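Local coordinates for uncharacterized protein Sortase B (Clostridium perfringens, PDB 5YFK) that is a class B sortase, a cysteine transpeptidase that probably attaches proteins to the bacterial cell wall, at residues P53-W58 with H82-E87; N131-N136 with S186-K191; S165-K170 with I203-T208. The protein carries 1 engineered substitution. One frame throughout, in Å; residues are numbered along the deposited sequence.

In the fold
From the N terminus, interaction 1 comes first: the loop 82-87 returns to the start of strand 55-61, closing a segment that includes the hairpin partner strand 67-72. Interactions 2 and 3 follow it and cross, since 165-170 lies between the two halves of interaction 2 and 186-191 between those of interaction 3. Interaction 2 closes the chain from helix 130-135 to the loop after helix 174-186; interaction 3 closes the connection through helix 174-186, setting Ile167, just past helix 160-166, against strand 203-210. The two touch through a salt bridge, Lys187 NZ to Glu166 OE2 at 3.2 Å. Interactions 1 and 3 reach the same sheet, while interactions 1 and 2 lie on opposite sides of the chain's centre.

Interaction 1. Residues P53-W58 with H82-E87; sequences PDYRFW and HNFNKE
Pro53 begins the contact at its margin, its CD 4.5 Å from Lys86 NZ, just ahead of the first strand of the sortase beta-barrel. In the other segment, Asn83 to Lys86 form a type I beta turn, closed by the backbone bond from Lys86 N to Asn83 O at 3.0 Å. Asp54 supplies the charged part of the contact. Its OD2 is 3.9 Å from Lys86 NZ, a long salt bridge in which the two side chains cross at about a right angle; the same OD2 is hydrogen-bonded to Tyr79 OH, so the lysine is probably a secondary partner. The lysine chain, extended beyond CG, carries NZ toward the carboxylate.

Tyr55 carries the apolar half. With CG anti to the backbone N (chi1 175°), its ring meets Phe84, and CD1 comes in at the Phe84 ring edge, near that ring's plane, 4.1 Å from CE1. Phe84 CG is also anti to its own N (chi1 -168°), which brings the ring end closer to Tyr55 than its CB direction alone would. Phe84 packs further on Pro69 and Val71 of strand 67-72 and on Ile51 of helix 35-51, while Tyr55 OH bonds to Glu45 of that helix. Phe84 thus joins the turn to helix 35-51 and strand 67-72.

A classic beta bulge places Arg56 and Phe57 together across from Val70, each joined to it by backbone hydrogen bonding. The Arg56 guanidinium folds back over its own segment: NH1 gives 2.9 Å bonds to Pro53 O and to Tyr55 O. The first meets a lone pair in the carbonyl plane, whereas for the second NH1 stands well above the plane of the Tyr55 carbonyl.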
loop_
_atom_site.group_PDB
_atom_site.type_symbol
_atom_site.label_atom_id
_atom_site.label_comp_id
_atom_site.label_asym_id
_atom_site.label_seq_id
_atom_site.Cartn_x
_atom_site.Cartn_y
_atom_site.Cartn_z
ATOM N N PRO A 53 17.246 2.664 -6.820
ATOM C CA PRO A 53 16.872 1.611 -7.750
ATOM C C PRO A 53 15.811 0.645 -7.186
ATOM O O PRO A 53 15.243 -0.170 -7.926
ATOM C CB PRO A 53 18.195 0.873 -7.990
ATOM C CG PRO A 53 19.275 1.817 -7.553
ATOM C CD PRO A 53 18.662 2.596 -6.427
ATOM N N ASP A 54 15.578 0.715 -5.883
ATOM C CA ASP A 54 14.579 -0.138 -5.229
ATOM C C ASP A 54 13.150 0.377 -5.477
ATOM O O ASP A 54 12.164 -0.301 -5.142
ATOM C CB ASP A 54 14.854 -0.188 -3.726
ATOM C CG ASP A 54 16.149 -0.911 -3.381
ATOM O OD1 ASP A 54 16.615 -1.723 -4.213
ATOM O OD2 ASP A 54 16.516 -0.881 -2.188
ATOM N N TYR A 55 13.042 1.557 -6.068
ATOM C CA TYR A 55 11.743 2.125 -6.426
ATOM C C TYR A 55 10.931 1.179 -7.311
ATOM O O TYR A 55 11.466 0.593 -8.258
ATOM C CB TYR A 55 11.939 3.449 -7.156
ATOM C CG TYR A 55 10.640 4.036 -7.659
ATOM C CD1 TYR A 55 9.770 4.671 -6.787
ATOM C CD2 TYR A 55 10.245 3.870 -8.975
ATOM C CE1 TYR A 55 8.570 5.184 -7.231
ATOM C CE2 TYR A 55 9.079 4.442 -9.451
ATOM C CZ TYR A 55 8.230 5.073 -8.561
ATOM O OH TYR A 55 7.025 5.562 -8.994
ATOM N N ARG A 56 9.631 1.053 -7.035
ATOM C CA ARG A 56 8.778 0.199 -7.851
ATOM C C ARG A 56 7.544 0.909 -8.398
ATOM O O ARG A 56 7.149 0.671 -9.543
ATOM C CB ARG A 56 8.347 -1.043 -7.072
ATOM C CG ARG A 56 9.502 -1.909 -6.571
ATOM C CD ARG A 56 10.147 -2.680 -7.719
ATOM N NE ARG A 56 11.293 -3.482 -7.280
ATOM C CZ ARG A 56 12.561 -3.087 -7.365
ATOM N NH1 ARG A 56 12.859 -1.903 -7.876
ATOM N NH2 ARG A 56 13.528 -3.862 -6.904
ATOM N N PHE A 57 6.871 1.696 -7.560
ATOM C CA PHE A 57 5.670 2.385 -7.996
ATOM C C PHE A 57 5.310 3.520 -7.038
ATOM O O PHE A 57 5.878 3.636 -5.944
ATOM C CB PHE A 57 4.479 1.398 -8.140
ATOM C CG PHE A 57 4.193 0.587 -6.904
ATOM C CD1 PHE A 57 3.248 1.013 -5.989
ATOM C CD2 PHE A 57 4.721 -0.690 -6.762
ATOM C CE1 PHE A 57 2.967 0.260 -4.854
ATOM C CE2 PHE A 57 4.366 -1.496 -5.681
ATOM C CZ PHE A 57 3.451 -1.029 -4.740
ATOM N N TRP A 58 4.320 4.316 -7.428
ATOM C CA TRP A 58 3.810 5.375 -6.577
ATOM C C TRP A 58 2.420 4.969 -6.037
ATOM O O TRP A 58 1.631 4.317 -6.725
ATOM C CB TRP A 58 3.713 6.693 -7.358
ATOM C CG TRP A 58 3.521 7.893 -6.460
ATOM C CD1 TRP A 58 2.370 8.278 -5.834
ATOM C CD2 TRP A 58 4.547 8.753 -5.965
ATOM N NE1 TRP A 58 2.605 9.361 -5.041
ATOM C CE2 TRP A 58 3.953 9.601 -5.009
ATOM C CE3 TRP A 58 5.928 8.822 -6.169
ATOM C CZ2 TRP A 58 4.641 10.628 -4.418
ATOM C CZ3 TRP A 58 6.626 9.840 -5.567
ATOM C CH2 TRP A 58 5.986 10.725 -4.680
ATOM N N HIS A 82 15.029 2.780 7.123
ATOM C CA HIS A 82 15.693 3.690 6.215
ATOM C C HIS A 82 14.686 4.462 5.374
ATOM O O HIS A 82 13.608 3.958 5.040
ATOM C CB HIS A 82 16.652 2.950 5.282
ATOM C CG HIS A 82 17.744 2.213 5.993
ATOM N ND1 HIS A 82 17.557 0.973 6.563
ATOM C CD2 HIS A 82 19.030 2.554 6.247
ATOM C CE1 HIS A 82 18.692 0.564 7.101
ATOM N NE2 HIS A 82 19.584 1.528 6.973
ATOM N N ASN A 83 15.114 5.624 4.904
ATOM C CA ASN A 83 14.272 6.467 4.074
ATOM C C ASN A 83 14.533 6.203 2.609
ATOM O O ASN A 83 15.135 5.187 2.265
ATOM C CB ASN A 83 14.464 7.946 4.412
ATOM C CG ASN A 83 15.813 8.485 3.976
ATOM O OD1 ASN A 83 16.596 7.804 3.315
ATOM N ND2 ASN A 83 16.096 9.711 4.371
ATOM N N PHE A 84 13.969 7.037 1.739
ATOM C CA PHE A 84 14.046 6.790 0.307
ATOM C C PHE A 84 15.474 6.896 -0.231
ATOM O O PHE A 84 15.788 6.317 -1.277
ATOM C CB PHE A 84 13.170 7.770 -0.458
ATOM C CG PHE A 84 12.971 7.394 -1.890
ATOM C CD1 PHE A 84 12.177 6.308 -2.231
ATOM C CD2 PHE A 84 13.593 8.102 -2.897
ATOM C CE1 PHE A 84 11.992 5.959 -3.552
ATOM C CE2 PHE A 84 13.414 7.752 -4.226
ATOM C CZ PHE A 84 12.612 6.682 -4.556
ATOM N N ASN A 85 16.281 7.741 0.413
ATOM C CA ASN A 85 17.714 7.865 0.114
ATOM C C ASN A 85 18.560 6.786 0.786
ATOM O O ASN A 85 19.789 6.844 0.729
ATOM C CB ASN A 85 18.240 9.235 0.566
ATOM C CG ASN A 85 17.582 10.383 -0.165
ATOM O OD1 ASN A 85 16.984 11.266 0.452
ATOM N ND2 ASN A 85 17.664 10.367 -1.488
ATOM N N LYS A 86 17.908 5.891 1.525
ATOM C CA LYS A 86 18.572 4.798 2.230
ATOM C C LYS A 86 19.341 5.278 3.457
ATOM O O LYS A 86 20.123 4.531 4.039
ATOM C CB LYS A 86 19.515 4.035 1.288
ATOM C CG LYS A 86 18.813 3.441 0.083
ATOM C CD LYS A 86 19.521 2.205 -0.455
ATOM C CE LYS A 86 19.197 2.000 -1.919
ATOM N NZ LYS A 86 20.005 0.910 -2.521
ATOM N N GLU A 87 19.036 6.486 3.906
ATOM C CA GLU A 87 19.584 6.990 5.148
ATOM C C GLU A 87 18.807 6.406 6.316
ATOM O O GLU A 87 17.615 6.110 6.189
ATOM C CB GLU A 87 19.521 8.521 5.155
ATOM C CG GLU A 87 20.317 9.158 4.012
ATOM C CD GLU A 87 19.808 10.534 3.597
ATOM O OE1 GLU A 87 18.765 10.986 4.121
ATOM O OE2 GLU A 87 20.421 11.144 2.690
#

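Interaction 2. Residues N131-N136 with S186-K191; sequences NFFNAN and SKSLFK
Ser188 OG lies between two backbone partners. It donates to Phe190 O, at 2.6 Å, from a position tilted from the carbonyl plane, and it is also hydrogen-bonded to Val155 N of strand 146-159. A backbone bond between Leu189 and Val155 adds to this, so the loop is pinned to the strand beside Phe190, which probably helps set the direction of that side chain.

Phe190 meets Phe133, whose CG is anti to the backbone N (chi1 179°), carrying the ring off the helix toward the loop. The Phe190 methylene, besides the ring, does much of the touching: CB sits over one face of the Phe133 ring, 3.7 Å from its centroid and 17° off the normal, a CH-pi contact. From CB to Phe133 CD1 the separation is 3.6 Å. The rings themselves are oblique, with centroids 5.3 Å apart and planes at 53°, and Phe190 CD2 comes within 3.7 Å of Phe133 CG. The two side chains run in opposed senses as they pass. Phe133 CZ lies 3.6 Å from the backbone atom Phe190 O.

This loop belongs to the long connection between strands 146-159 and 203-210 of the sortase barrel, which carries helices 160-166 and 174-186; a helical insertion here is a hallmark of class B sortases. Through the Phe pair the connection packs on helix 130-135. Arg192, next along the loop, adds a cation-pi contact to Phe133 and a bond to Phe133 O.

Asn136 is the first residue past helix 130-135. Phe132 O accepts from Asn136 N and, at 3.1 Å and on a lone pair, from Asn136 ND2, which also stands over the centre of the Phe132 ring.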
loop_
_atom_site.group_PDB
_atom_site.type_symbol
_atom_site.label_atom_id
_atom_site.label_comp_id
_atom_site.label_asym_id
_atom_site.label_seq_id
_atom_site.Cartn_x
_atom_site.Cartn_y
_atom_site.Cartn_z
ATOM N N ASN A 131 -18.000 5.878 8.096
ATOM C CA ASN A 131 -18.247 7.011 7.221
ATOM C C ASN A 131 -17.058 7.209 6.287
ATOM O O ASN A 131 -17.231 7.397 5.095
ATOM C CB ASN A 131 -18.476 8.292 8.029
ATOM C CG ASN A 131 -19.882 8.391 8.591
ATOM O OD1 ASN A 131 -20.842 7.828 8.039
ATOM N ND2 ASN A 131 -20.018 9.128 9.683
ATOM N N PHE A 132 -15.853 7.208 6.855
ATOM C CA PHE A 132 -14.636 7.310 6.060
ATOM C C PHE A 132 -14.551 6.221 4.993
ATOM O O PHE A 132 -14.130 6.500 3.864
ATOM C CB PHE A 132 -13.413 7.231 6.975
ATOM C CG PHE A 132 -12.146 7.789 6.361
ATOM C CD1 PHE A 132 -11.333 6.984 5.565
ATOM C CD2 PHE A 132 -11.894 9.147 6.399
ATOM C CE1 PHE A 132 -10.218 7.505 4.939
ATOM C CE2 PHE A 132 -10.785 9.689 5.779
ATOM C CZ PHE A 132 -9.960 8.864 5.018
ATOM N N PHE A 133 -14.679 4.964 5.430
ATOM C CA PHE A 133 -14.699 3.798 4.513
ATOM C C PHE A 133 -15.685 3.990 3.354
ATOM O O PHE A 133 -15.383 3.694 2.203
ATOM C CB PHE A 133 -15.050 2.516 5.300
ATOM C CG PHE A 133 -15.129 1.263 4.459
ATOM C CD1 PHE A 133 -16.335 0.853 3.916
ATOM C CD2 PHE A 133 -14.038 0.418 4.344
ATOM C CE1 PHE A 133 -16.411 -0.279 3.146
ATOM C CE2 PHE A 133 -14.138 -0.784 3.656
ATOM C CZ PHE A 133 -15.331 -1.124 3.047
ATOM N N ASN A 134 -16.896 4.430 3.664
ATOM C CA ASN A 134 -17.878 4.681 2.626
ATOM C C ASN A 134 -17.477 5.765 1.649
ATOM O O ASN A 134 -17.796 5.681 0.462
ATOM C CB ASN A 134 -19.224 5.056 3.256
ATOM C CG ASN A 134 -19.914 3.867 3.882
ATOM O OD1 ASN A 134 -19.554 2.716 3.613
ATOM N ND2 ASN A 134 -20.805 4.138 4.831
ATOM N N ALA A 135 -16.802 6.795 2.155
ATOM C CA ALA A 135 -16.563 8.015 1.387
ATOM C C ALA A 135 -15.283 7.930 0.571
ATOM O O ALA A 135 -15.186 8.537 -0.509
ATOM C CB ALA A 135 -16.500 9.210 2.318
ATOM N N ASN A 136 -14.345 7.100 1.030
ATOM C CA ASN A 136 -13.021 7.016 0.432
ATOM C C ASN A 136 -12.680 5.609 -0.053
ATOM O O ASN A 136 -12.420 4.712 0.748
ATOM C CB ASN A 136 -11.991 7.501 1.431
ATOM C CG ASN A 136 -12.243 8.946 1.852
ATOM O OD1 ASN A 136 -12.091 9.872 1.062
ATOM N ND2 ASN A 136 -12.774 9.119 3.036
ATOM N N SER A 186 -14.441 -11.486 4.511
ATOM C CA SER A 186 -15.193 -11.856 5.706
ATOM C C SER A 186 -14.693 -11.173 6.946
ATOM O O SER A 186 -15.458 -10.884 7.855
ATOM C CB SER A 186 -15.127 -13.372 5.927
ATOM O OG SER A 186 -15.856 -14.014 4.910
ATOM N N LYS A 187 -13.401 -10.892 6.976
ATOM C CA LYS A 187 -12.771 -10.188 8.087
ATOM C C LYS A 187 -13.178 -8.699 8.203
ATOM O O LYS A 187 -12.872 -8.055 9.205
ATOM C CB LYS A 187 -11.247 -10.254 7.917
ATOM C CG LYS A 187 -10.608 -11.549 8.340
ATOM C CD LYS A 187 -9.109 -11.364 8.376
ATOM C CE LYS A 187 -8.352 -12.671 8.427
ATOM N NZ LYS A 187 -8.195 -13.112 9.829
ATOM N N SER A 188 -13.639 -8.098 7.105
ATOM C CA SER A 188 -13.852 -6.660 7.074
ATOM C C SER A 188 -14.876 -6.234 8.116
ATOM O O SER A 188 -15.906 -6.900 8.296
ATOM C CB SER A 188 -14.304 -6.169 5.703
ATOM O OG SER A 188 -14.306 -4.748 5.663
ATOM N N LEU A 189 -14.571 -5.131 8.783
ATOM C CA LEU A 189 -15.535 -4.403 9.620
ATOM C C LEU A 189 -16.757 -3.986 8.825
ATOM O O LEU A 189 -17.875 -3.989 9.361
ATOM C CB LEU A 189 -14.855 -3.160 10.187
ATOM C CG LEU A 189 -13.709 -3.460 11.144
ATOM C CD1 LEU A 189 -12.870 -2.214 11.351
ATOM C CD2 LEU A 189 -14.213 -3.975 12.483
ATOM N N PHE A 190 -16.551 -3.700 7.533
ATOM C CA PHE A 190 -17.552 -3.053 6.675
ATOM C C PHE A 190 -17.634 -3.759 5.320
ATOM O O PHE A 190 -16.609 -4.084 4.710
ATOM C CB PHE A 190 -17.241 -1.557 6.453
ATOM C CG PHE A 190 -16.948 -0.790 7.711
ATOM C CD1 PHE A 190 -17.853 -0.743 8.743
ATOM C CD2 PHE A 190 -15.739 -0.115 7.866
ATOM C CE1 PHE A 190 -17.560 -0.088 9.925
ATOM C CE2 PHE A 190 -15.416 0.485 9.059
ATOM C CZ PHE A 190 -16.348 0.537 10.083
ATOM N N LYS A 191 -18.858 -3.913 4.818
ATOM C CA LYS A 191 -19.104 -4.561 3.527
ATOM C C LYS A 191 -19.217 -3.517 2.410
ATOM O O LYS A 191 -19.853 -2.485 2.586
ATOM C CB LYS A 191 -20.375 -5.403 3.623
ATOM C CG LYS A 191 -20.954 -5.855 2.293
ATOM C CD LYS A 191 -20.421 -7.216 1.886
ATOM C CE LYS A 191 -20.639 -7.449 0.399
ATOM N NZ LYS A 191 -20.011 -8.720 -0.041
#

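Interaction 3. Residues S165-K170 with I203-T208; sequences SEIKTK and ILTLIT
Ile167 and Ile207 run past each other in opposite senses, and the Ile207 CD1 methyl lies alongside the middle of Ile167. Ile207 CD1 lies 4.0 Å from Ile167 CG1. The same methyl is about equally distant from the two ends of the fork, 4.5 Å from Ile167 CG2 and 4.5 Å from Ile167 CD1, consistent with that central placement. Ile207 reaches this far because its chain is extended at the second torsion (chi2 167°).

Ile167 is bent instead: CG1 stands beside the backbone N and chi2 is -58°. The bend turns CD1 to Thr205, where it comes 4.2 Å from Thr205 CG2. Thr205 CG2 and Ile207 CD1 are themselves 3.9 Å apart, two methyls on one side of the strand that together form the surface on which Ile167 rests. All of these distances are van der Waals, and no hydrogen bond joins the segments.

In the sortase barrel, strand 203-210 runs between strands 107-111 and 216-225, and Ile167, the first residue after helix 160-166 to leave helical geometry, closes over it. Val109 of the first neighbouring strand and Tyr180 of helix 174-186 also touch Ile167. The polar end of Thr205 is served elsewhere: OG1 is hydrogen-bonded to Asn107 OD1, while Asn107 ND2 bonds to Lys168 O, so a single amide ties both segments together beside the methyls.

Farther along the strand lies Ser209, the engineered replacement at the predicted nucleophile position. The Ile207 side chain is about 7 Å from that of Ser209, and about 4 Å from that of Arg217, the predicted transition-state stabiliser, nearest atoms in each case.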
loop_
_atom_site.group_PDB
_atom_site.type_symbol
_atom_site.label_atom_id
_atom_site.label_comp_id
_atom_site.label_asym_id
_atom_site.label_seq_id
_atom_site.Cartn_x
_atom_site.Cartn_y
_atom_site.Cartn_z
ATOM N N SER A 165 1.049 -14.770 9.572
ATOM C CA SER A 165 0.804 -16.140 9.180
ATOM C C SER A 165 -0.276 -16.222 8.109
ATOM O O SER A 165 -0.384 -17.242 7.432
ATOM C CB SER A 165 0.393 -16.980 10.399
ATOM O OG SER A 165 -0.942 -16.692 10.811
ATOM N N GLU A 166 -1.150 -15.218 8.053
ATOM C CA GLU A 166 -2.285 -15.247 7.144
ATOM C C GLU A 166 -1.957 -14.641 5.776
ATOM O O GLU A 166 -2.501 -15.086 4.766
ATOM C CB GLU A 166 -3.496 -14.527 7.749
ATOM C CG GLU A 166 -4.155 -15.265 8.899
ATOM C CD GLU A 166 -4.985 -14.346 9.759
ATOM O OE1 GLU A 166 -4.941 -13.116 9.531
ATOM O OE2 GLU A 166 -5.653 -14.844 10.685
ATOM N N ILE A 167 -1.197 -13.545 5.749
ATOM C CA ILE A 167 -1.046 -12.758 4.498
ATOM C C ILE A 167 -0.186 -13.565 3.502
ATOM O O ILE A 167 0.875 -14.091 3.868
ATOM C CB ILE A 167 -0.413 -11.374 4.750
ATOM C CG1 ILE A 167 -1.371 -10.477 5.560
ATOM C CG2 ILE A 167 -0.048 -10.689 3.432
ATOM C CD1 ILE A 167 -2.719 -10.259 4.900
ATOM N N LYS A 168 -0.673 -13.689 2.270
ATOM C CA LYS A 168 -0.028 -14.487 1.225
ATOM C C LYS A 168 0.068 -13.640 -0.050
ATOM O O LYS A 168 -0.870 -12.889 -0.362
ATOM C CB LYS A 168 -0.876 -15.720 0.895
ATOM C CG LYS A 168 -1.033 -16.733 2.022
ATOM C CD LYS A 168 -2.175 -17.694 1.720
ATOM C CE LYS A 168 -1.821 -18.670 0.595
ATOM N NZ LYS A 168 -2.920 -19.641 0.298
ATOM N N THR A 169 1.171 -13.807 -0.790
ATOM C CA THR A 169 1.353 -13.213 -2.124
ATOM C C THR A 169 1.283 -14.253 -3.259
ATOM O O THR A 169 1.051 -13.908 -4.414
ATOM C CB THR A 169 2.709 -12.499 -2.230
ATOM O OG1 THR A 169 3.770 -13.411 -1.903
ATOM C CG2 THR A 169 2.791 -11.297 -1.245
ATOM N N LYS A 170 1.332 -15.519 -2.884
ATOM C CA LYS A 170 1.507 -16.615 -3.811
ATOM C C LYS A 170 0.360 -17.557 -3.553
ATOM O O LYS A 170 0.094 -17.874 -2.404
ATOM C CB LYS A 170 2.816 -17.366 -3.526
ATOM C CG LYS A 170 4.079 -16.539 -3.716
ATOM C CD LYS A 170 4.222 -16.098 -5.168
ATOM C CE LYS A 170 5.598 -15.511 -5.471
ATOM N NZ LYS A 170 5.771 -14.143 -4.911
ATOM N N ILE A 203 -5.497 -8.064 -6.164
ATOM C CA ILE A 203 -5.707 -7.259 -4.986
ATOM C C ILE A 203 -4.440 -6.560 -4.504
ATOM O O ILE A 203 -3.323 -6.999 -4.784
ATOM C CB ILE A 203 -6.362 -8.049 -3.835
ATOM C CG1 ILE A 203 -5.529 -9.278 -3.451
ATOM C CG2 ILE A 203 -7.803 -8.412 -4.231
ATOM C CD1 ILE A 203 -5.902 -9.873 -2.093
ATOM N N LEU A 204 -4.677 -5.563 -3.660
ATOM C CA LEU A 204 -3.657 -4.749 -3.031
ATOM C C LEU A 204 -3.942 -4.735 -1.532
ATOM O O LEU A 204 -5.084 -4.489 -1.109
ATOM C CB LEU A 204 -3.741 -3.322 -3.557
ATOM C CG LEU A 204 -2.750 -2.295 -2.981
ATOM C CD1 LEU A 204 -1.281 -2.594 -3.180
ATOM C CD2 LEU A 204 -3.071 -0.945 -3.559
ATOM N N THR A 205 -2.948 -5.102 -0.748
ATOM C CA THR A 205 -3.091 -5.139 0.709
ATOM C C THR A 205 -2.158 -4.113 1.322
ATOM O O THR A 205 -0.944 -4.180 1.110
ATOM C CB THR A 205 -2.743 -6.538 1.233
ATOM O OG1 THR A 205 -3.587 -7.509 0.593
ATOM C CG2 THR A 205 -2.835 -6.638 2.762
ATOM N N LEU A 206 -2.710 -3.234 2.152
ATOM C CA LEU A 206 -1.921 -2.227 2.846
ATOM C C LEU A 206 -1.908 -2.508 4.330
ATOM O O LEU A 206 -2.957 -2.712 4.919
ATOM C CB LEU A 206 -2.501 -0.824 2.626
ATOM C CG LEU A 206 -2.795 -0.393 1.186
ATOM C CD1 LEU A 206 -3.355 1.014 1.157
ATOM C CD2 LEU A 206 -1.564 -0.513 0.311
ATOM N N ILE A 207 -0.708 -2.544 4.906
ATOM C CA ILE A 207 -0.530 -2.962 6.291
ATOM C C ILE A 207 0.238 -1.934 7.080
ATOM O O ILE A 207 1.355 -1.529 6.699
ATOM C CB ILE A 207 0.175 -4.334 6.377
ATOM C CG1 ILE A 207 -0.708 -5.410 5.723
ATOM C CG2 ILE A 207 0.428 -4.702 7.826
ATOM C CD1 ILE A 207 0.030 -6.713 5.481
ATOM N N THR A 208 -0.293 -1.627 8.263
ATOM C CA THR A 208 0.389 -0.796 9.197
ATOM C C THR A 208 0.181 -1.268 10.642
ATOM O O THR A 208 -0.587 -2.201 10.896
ATOM C CB THR A 208 0.023 0.689 9.024
ATOM O OG1 THR A 208 0.935 1.493 9.758
ATOM C CG2 THR A 208 -1.393 1.020 9.483
#